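Local coordinates for sporulation-control protein spo0M (Bacillus subtilis, PDB 5CL2) that controls the expression of the sporulation gene spo0A and is required for cells to pass the morphological stage 0 of sporulation, at residues Glu25-Ala39 and Ile79-Leu93. Numbering follows the deposited sequence.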
loop_
_atom_site.group_PDB
_atom_site.type_symbol
_atom_site.label_atom_id
_atom_site.label_comp_id
_atom_site.label_asym_id
_atom_site.label_seq_id
_atom_site.Cartn_x
_atom_site.Cartn_y
_atom_site.Cartn_z
ATOM N N GLU A 25 -12.805 -12.903 -0.562
ATOM C CA GLU A 25 -13.490 -14.040 0.017
ATOM C C GLU A 25 -12.795 -14.444 1.314
ATOM O O GLU A 25 -11.594 -14.223 1.478
ATOM C CB GLU A 25 -13.525 -15.197 -0.986
ATOM C CG GLU A 25 -14.150 -16.501 -0.467
ATOM C CD GLU A 25 -14.667 -17.406 -1.582
ATOM O OE1 GLU A 25 -14.379 -17.134 -2.779
ATOM O OE2 GLU A 25 -15.378 -18.383 -1.248
ATOM N N GLU A 26 -13.563 -15.011 2.240
ATOM C CA GLU A 26 -13.027 -15.486 3.511
ATOM C C GLU A 26 -12.477 -16.896 3.401
ATOM O O GLU A 26 -13.168 -17.806 2.956
ATOM C CB GLU A 26 -14.101 -15.475 4.584
ATOM C CG GLU A 26 -13.974 -14.363 5.600
ATOM C CD GLU A 26 -14.739 -14.715 6.849
ATOM O OE1 GLU A 26 -15.019 -15.922 7.024
ATOM O OE2 GLU A 26 -15.073 -13.809 7.645
ATOM N N VAL A 27 -11.220 -17.066 3.787
ATOM C CA VAL A 27 -10.612 -18.386 3.900
ATOM C C VAL A 27 -10.860 -18.958 5.308
ATOM O O VAL A 27 -10.596 -18.294 6.323
ATOM C CB VAL A 27 -9.097 -18.347 3.608
ATOM C CG1 VAL A 27 -8.490 -19.760 3.684
ATOM C CG2 VAL A 27 -8.828 -17.713 2.246
ATOM N N GLN A 28 -11.401 -20.174 5.364
ATOM C CA GLN A 28 -11.602 -20.845 6.646
ATOM C C GLN A 28 -10.864 -22.164 6.710
ATOM O O GLN A 28 -10.701 -22.862 5.709
ATOM C CB GLN A 28 -13.078 -21.086 6.906
ATOM C CG GLN A 28 -13.989 -20.036 6.326
ATOM C CD GLN A 28 -15.421 -20.256 6.739
ATOM O OE1 GLN A 28 -15.691 -21.058 7.630
ATOM N NE2 GLN A 28 -16.349 -19.549 6.103
ATOM N N GLY A 29 -10.426 -22.527 7.904
ATOM C CA GLY A 29 -9.773 -23.817 8.028
ATOM C C GLY A 29 -9.464 -24.162 9.455
ATOM O O GLY A 29 -9.952 -23.526 10.391
ATOM N N THR A 30 -8.645 -25.187 9.617
ATOM C CA THR A 30 -8.255 -25.632 10.931
ATOM C C THR A 30 -6.789 -25.985 10.920
ATOM O O THR A 30 -6.322 -26.631 9.997
ATOM C CB THR A 30 -9.098 -26.849 11.369
ATOM O OG1 THR A 30 -10.474 -26.461 11.458
ATOM C CG2 THR A 30 -8.631 -27.394 12.713
ATOM N N VAL A 31 -6.060 -25.536 11.930
ATOM C CA VAL A 31 -4.712 -26.039 12.176
ATOM C C VAL A 31 -4.779 -27.236 13.164
ATOM O O VAL A 31 -5.213 -27.078 14.299
ATOM C CB VAL A 31 -3.805 -24.947 12.768
ATOM C CG1 VAL A 31 -2.387 -25.470 12.963
ATOM C CG2 VAL A 31 -3.804 -23.685 11.873
ATOM N N HIS A 32 -4.365 -28.423 12.734
ATOM C CA HIS A 32 -4.271 -29.589 13.624
ATOM C C HIS A 32 -2.854 -29.789 14.134
ATOM O O HIS A 32 -1.899 -29.784 13.357
ATOM C CB HIS A 32 -4.744 -30.847 12.915
ATOM C CG HIS A 32 -6.156 -30.751 12.429
ATOM N ND1 HIS A 32 -7.235 -31.072 13.215
ATOM C CD2 HIS A 32 -6.654 -30.341 11.240
ATOM C CE1 HIS A 32 -8.349 -30.882 12.525
ATOM N NE2 HIS A 32 -8.019 -30.436 11.321
ATOM N N VAL A 33 -2.716 -29.938 15.446
ATOM C CA VAL A 33 -1.405 -30.136 16.041
ATOM C C VAL A 33 -1.417 -31.459 16.840
ATOM O O VAL A 33 -2.402 -31.779 17.512
ATOM C CB VAL A 33 -1.026 -28.949 16.938
ATOM C CG1 VAL A 33 0.429 -29.012 17.304
ATOM C CG2 VAL A 33 -1.286 -27.643 16.211
ATOM N N LYS A 34 -0.356 -32.252 16.721
ATOM C CA LYS A 34 -0.247 -33.504 17.466
ATOM C C LYS A 34 1.083 -33.539 18.211
ATOM O O LYS A 34 2.133 -33.315 17.618
ATOM C CB LYS A 34 -0.392 -34.722 16.543
ATOM C CG LYS A 34 -0.349 -36.105 17.282
ATOM C CD LYS A 34 -0.716 -37.271 16.329
ATOM C CE LYS A 34 -1.039 -38.582 17.082
ATOM N NZ LYS A 34 -1.941 -38.428 18.258
ATOM N N GLY A 35 1.050 -33.778 19.519
ATOM C CA GLY A 35 2.290 -33.710 20.271
ATOM C C GLY A 35 3.195 -34.858 19.881
ATOM O O GLY A 35 2.733 -35.888 19.385
ATOM N N GLY A 36 4.493 -34.691 20.089
ATOM C CA GLY A 36 5.397 -35.765 19.771
ATOM C C GLY A 36 5.558 -36.640 20.997
ATOM O O GLY A 36 4.714 -36.642 21.882
ATOM N N LYS A 37 6.652 -37.381 21.043
ATOM C CA LYS A 37 6.943 -38.284 22.149
ATOM C C LYS A 37 7.135 -37.549 23.479
ATOM O O LYS A 37 6.763 -38.060 24.539
ATOM C CB LYS A 37 8.156 -39.143 21.812
ATOM C CG LYS A 37 7.840 -40.216 20.751
ATOM C CD LYS A 37 8.105 -41.626 21.271
ATOM C CE LYS A 37 7.895 -42.701 20.201
ATOM N NZ LYS A 37 8.253 -44.087 20.687
ATOM N N ILE A 38 7.695 -36.342 23.414
ATOM C CA ILE A 38 7.989 -35.578 24.617
ATOM C C ILE A 38 7.248 -34.258 24.632
ATOM O O ILE A 38 7.021 -33.664 23.582
ATOM C CB ILE A 38 9.502 -35.283 24.716
ATOM C CG1 ILE A 38 9.988 -34.586 23.446
ATOM C CG2 ILE A 38 10.281 -36.569 24.878
ATOM C CD1 ILE A 38 11.458 -34.184 23.463
ATOM N N ALA A 39 6.893 -33.783 25.823
ATOM C CA ALA A 39 5.982 -32.654 25.925
ATOM C C ALA A 39 6.710 -31.405 25.447
ATOM O O ALA A 39 7.914 -31.246 25.663
ATOM C CB ALA A 39 5.482 -32.480 27.338
ATOM N N ILE A 79 1.941 -28.726 24.844
ATOM C CA ILE A 79 1.284 -29.871 24.258
ATOM C C ILE A 79 1.931 -31.110 24.847
ATOM O O ILE A 79 3.179 -31.219 24.877
ATOM C CB ILE A 79 1.355 -29.846 22.700
ATOM C CG1 ILE A 79 0.389 -30.866 22.099
ATOM C CG2 ILE A 79 2.791 -29.994 22.191
ATOM C CD1 ILE A 79 0.182 -30.703 20.650
ATOM N N GLN A 80 1.094 -32.046 25.311
ATOM C CA GLN A 80 1.611 -33.261 25.940
ATOM C C GLN A 80 1.818 -34.310 24.870
ATOM O O GLN A 80 1.307 -34.157 23.749
ATOM C CB GLN A 80 0.638 -33.810 27.016
ATOM C CG GLN A 80 0.283 -32.847 28.124
ATOM C CD GLN A 80 1.506 -32.404 28.890
ATOM O OE1 GLN A 80 2.351 -33.223 29.267
ATOM N NE2 GLN A 80 1.642 -31.093 29.076
ATOM N N PRO A 81 2.594 -35.367 25.199
ATOM C CA PRO A 81 2.953 -36.351 24.176
ATOM C C PRO A 81 1.747 -36.976 23.491
ATOM O O PRO A 81 0.831 -37.443 24.169
ATOM C CB PRO A 81 3.769 -37.390 24.938
ATOM C CG PRO A 81 4.100 -36.790 26.240
ATOM C CD PRO A 81 3.443 -35.485 26.397
ATOM N N GLY A 82 1.770 -36.963 22.159
ATOM C CA GLY A 82 0.741 -37.560 21.321
ATOM C C GLY A 82 -0.579 -36.811 21.331
ATOM O O GLY A 82 -1.523 -37.203 20.642
ATOM N N GLU A 83 -0.642 -35.719 22.088
ATOM C CA GLU A 83 -1.879 -34.958 22.272
ATOM C C GLU A 83 -2.297 -34.144 21.034
ATOM O O GLU A 83 -1.463 -33.537 20.365
ATOM C CB GLU A 83 -1.739 -34.033 23.472
ATOM C CG GLU A 83 -3.044 -33.498 24.022
ATOM C CD GLU A 83 -2.805 -32.672 25.271
ATOM O OE1 GLU A 83 -2.186 -31.592 25.148
ATOM O OE2 GLU A 83 -3.185 -33.125 26.382
ATOM N N GLU A 84 -3.604 -34.094 20.781
ATOM C CA GLU A 84 -4.160 -33.476 19.594
ATOM C C GLU A 84 -4.940 -32.219 19.960
ATOM O O GLU A 84 -5.722 -32.209 20.910
ATOM C CB GLU A 84 -5.072 -34.449 18.849
ATOM C CG GLU A 84 -4.337 -35.700 18.349
ATOM C CD GLU A 84 -5.234 -36.648 17.582
ATOM O OE1 GLU A 84 -6.447 -36.360 17.490
ATOM O OE2 GLU A 84 -4.737 -37.703 17.132
ATOM N N HIS A 85 -4.665 -31.148 19.222
ATOM C CA HIS A 85 -5.299 -29.850 19.415
ATOM C C HIS A 85 -5.823 -29.382 18.054
ATOM O O HIS A 85 -5.181 -29.652 17.035
ATOM C CB HIS A 85 -4.299 -28.848 19.976
ATOM C CG HIS A 85 -3.870 -29.160 21.380
ATOM N ND1 HIS A 85 -4.188 -28.339 22.444
ATOM C CD2 HIS A 85 -3.109 -30.144 21.872
ATOM C CE1 HIS A 85 -3.655 -28.842 23.545
ATOM N NE2 HIS A 85 -2.987 -29.934 23.227
ATOM N N GLN A 86 -6.979 -28.719 18.029
ATOM C CA GLN A 86 -7.528 -28.176 16.793
ATOM C C GLN A 86 -7.728 -26.682 16.953
ATOM O O GLN A 86 -8.461 -26.244 17.834
ATOM C CB GLN A 86 -8.859 -28.831 16.406
ATOM C CG GLN A 86 -8.830 -30.333 16.388
ATOM C CD GLN A 86 -8.963 -30.890 17.793
ATOM O OE1 GLN A 86 -9.520 -30.229 18.682
ATOM N NE2 GLN A 86 -8.383 -32.064 18.028
ATOM N N PHE A 87 -7.079 -25.896 16.104
ATOM C CA PHE A 87 -7.315 -24.468 16.125
ATOM C C PHE A 87 -7.990 -24.028 14.840
ATOM O O PHE A 87 -7.340 -23.888 13.830
ATOM C CB PHE A 87 -5.994 -23.727 16.334
ATOM C CG PHE A 87 -5.247 -24.158 17.567
ATOM C CD1 PHE A 87 -5.524 -23.571 18.798
ATOM C CD2 PHE A 87 -4.288 -25.171 17.508
ATOM C CE1 PHE A 87 -4.846 -23.977 19.961
ATOM C CE2 PHE A 87 -3.592 -25.586 18.662
ATOM C CZ PHE A 87 -3.877 -24.988 19.896
ATOM N N PRO A 88 -9.307 -23.786 14.886
ATOM C CA PRO A 88 -10.009 -23.255 13.710
ATOM C C PRO A 88 -9.726 -21.771 13.492
ATOM O O PRO A 88 -9.518 -21.032 14.457
ATOM C CB PRO A 88 -11.494 -23.491 14.035
ATOM C CG PRO A 88 -11.554 -23.655 15.531
ATOM C CD PRO A 88 -10.236 -24.269 15.929
ATOM N N PHE A 89 -9.707 -21.344 12.229
ATOM C CA PHE A 89 -9.386 -19.958 11.902
ATOM C C PHE A 89 -10.147 -19.445 10.687
ATOM O O PHE A 89 -10.633 -20.223 9.843
ATOM C CB PHE A 89 -7.888 -19.814 11.640
ATOM C CG PHE A 89 -7.422 -20.561 10.406
ATOM C CD1 PHE A 89 -7.494 -19.967 9.138
ATOM C CD2 PHE A 89 -6.950 -21.871 10.507
ATOM C CE1 PHE A 89 -7.090 -20.662 8.005
ATOM C CE2 PHE A 89 -6.542 -22.574 9.382
ATOM C CZ PHE A 89 -6.613 -21.971 8.127
ATOM N N THR A 90 -10.189 -18.116 10.579
ATOM C CA THR A 90 -10.729 -17.456 9.410
ATOM C C THR A 90 -9.961 -16.148 9.120
ATOM O O THR A 90 -9.554 -15.419 10.041
ATOM C CB THR A 90 -12.245 -17.185 9.599
ATOM O OG1 THR A 90 -12.829 -16.774 8.359
ATOM C CG2 THR A 90 -12.484 -16.116 10.643
ATOM N N PHE A 91 -9.755 -15.854 7.837
ATOM C CA PHE A 91 -9.170 -14.564 7.460
ATOM C C PHE A 91 -9.646 -14.182 6.082
ATOM O O PHE A 91 -10.067 -15.025 5.301
ATOM C CB PHE A 91 -7.634 -14.597 7.505
ATOM C CG PHE A 91 -6.999 -15.447 6.421
ATOM C CD1 PHE A 91 -6.792 -16.819 6.619
ATOM C CD2 PHE A 91 -6.561 -14.873 5.234
ATOM C CE1 PHE A 91 -6.202 -17.610 5.644
ATOM C CE2 PHE A 91 -5.962 -15.649 4.242
ATOM C CZ PHE A 91 -5.778 -17.023 4.449
ATOM N N THR A 92 -9.570 -12.902 5.775
ATOM C CA THR A 92 -10.018 -12.450 4.486
ATOM C C THR A 92 -8.838 -12.327 3.548
ATOM O O THR A 92 -7.810 -11.754 3.909
ATOM C CB THR A 92 -10.744 -11.118 4.610
ATOM O OG1 THR A 92 -11.763 -11.251 5.606
ATOM C CG2 THR A 92 -11.371 -10.717 3.281
ATOM N N LEU A 93 -8.994 -12.880 2.351
ATOM C CA LEU A 93 -8.013 -12.732 1.283
ATOM C C LEU A 93 -7.963 -11.268 0.873
ATOM O O LEU A 93 -8.961 -10.733 0.379
ATOM C CB LEU A 93 -8.402 -13.606 0.098
ATOM C CG LEU A 93 -7.344 -14.379 -0.678
ATOM C CD1 LEU A 93 -6.762 -15.460 0.184
ATOM C CD2 LEU A 93 -7.939 -14.970 -1.952
#
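Paired N-H and C=O groups of V27 with F91, G29 with F89, V31 with F87 and V33 with H85 join strands 26-34 and 84-92, eight backbone hydrogen bonds in antiparallel register. The F87 N to V31 O bond is almost straight, 177° at the hydrogen.

The apolar evidence lies on the face bearing V27, V31, V33, F87, F89 and F91. F89 turns back over its glycine partner: with CG between backbone N and carbonyl carbon (chi1 66°), the ring face receives G29 CA 4.0 Å from its centroid, a CH-pi contact. A CB on G29 would collide with that ring. F91 repeats the geometry, V27 CB lying 3.9 Å from the F91 centroid, whereas V33 CG2 meets the F87 ring in plane at its edge, 3.9 Å from CE2.

This face packs against strands 40-57 and 60-79 of the second sheet, through I45, L47 and F71, as in the beta-sandwich of arrestin-like domains; strand 26-34 has strand 11-16 as its other neighbour.

E26, T90, K34 and E84 put polar contacts on the other face. T90 OG1 donates to E26 OE1 (2.7 Å) from above the carboxylate plane. K34 NZ bonds G82 O at 2.7 Å and bridges to E84 OE2 at 3.1 Å, on the carboxylate's anti side. A methionine in place of K34 would probably leave the E84 charge without this mate and the turn carbonyl of G82 without its ammonium donor.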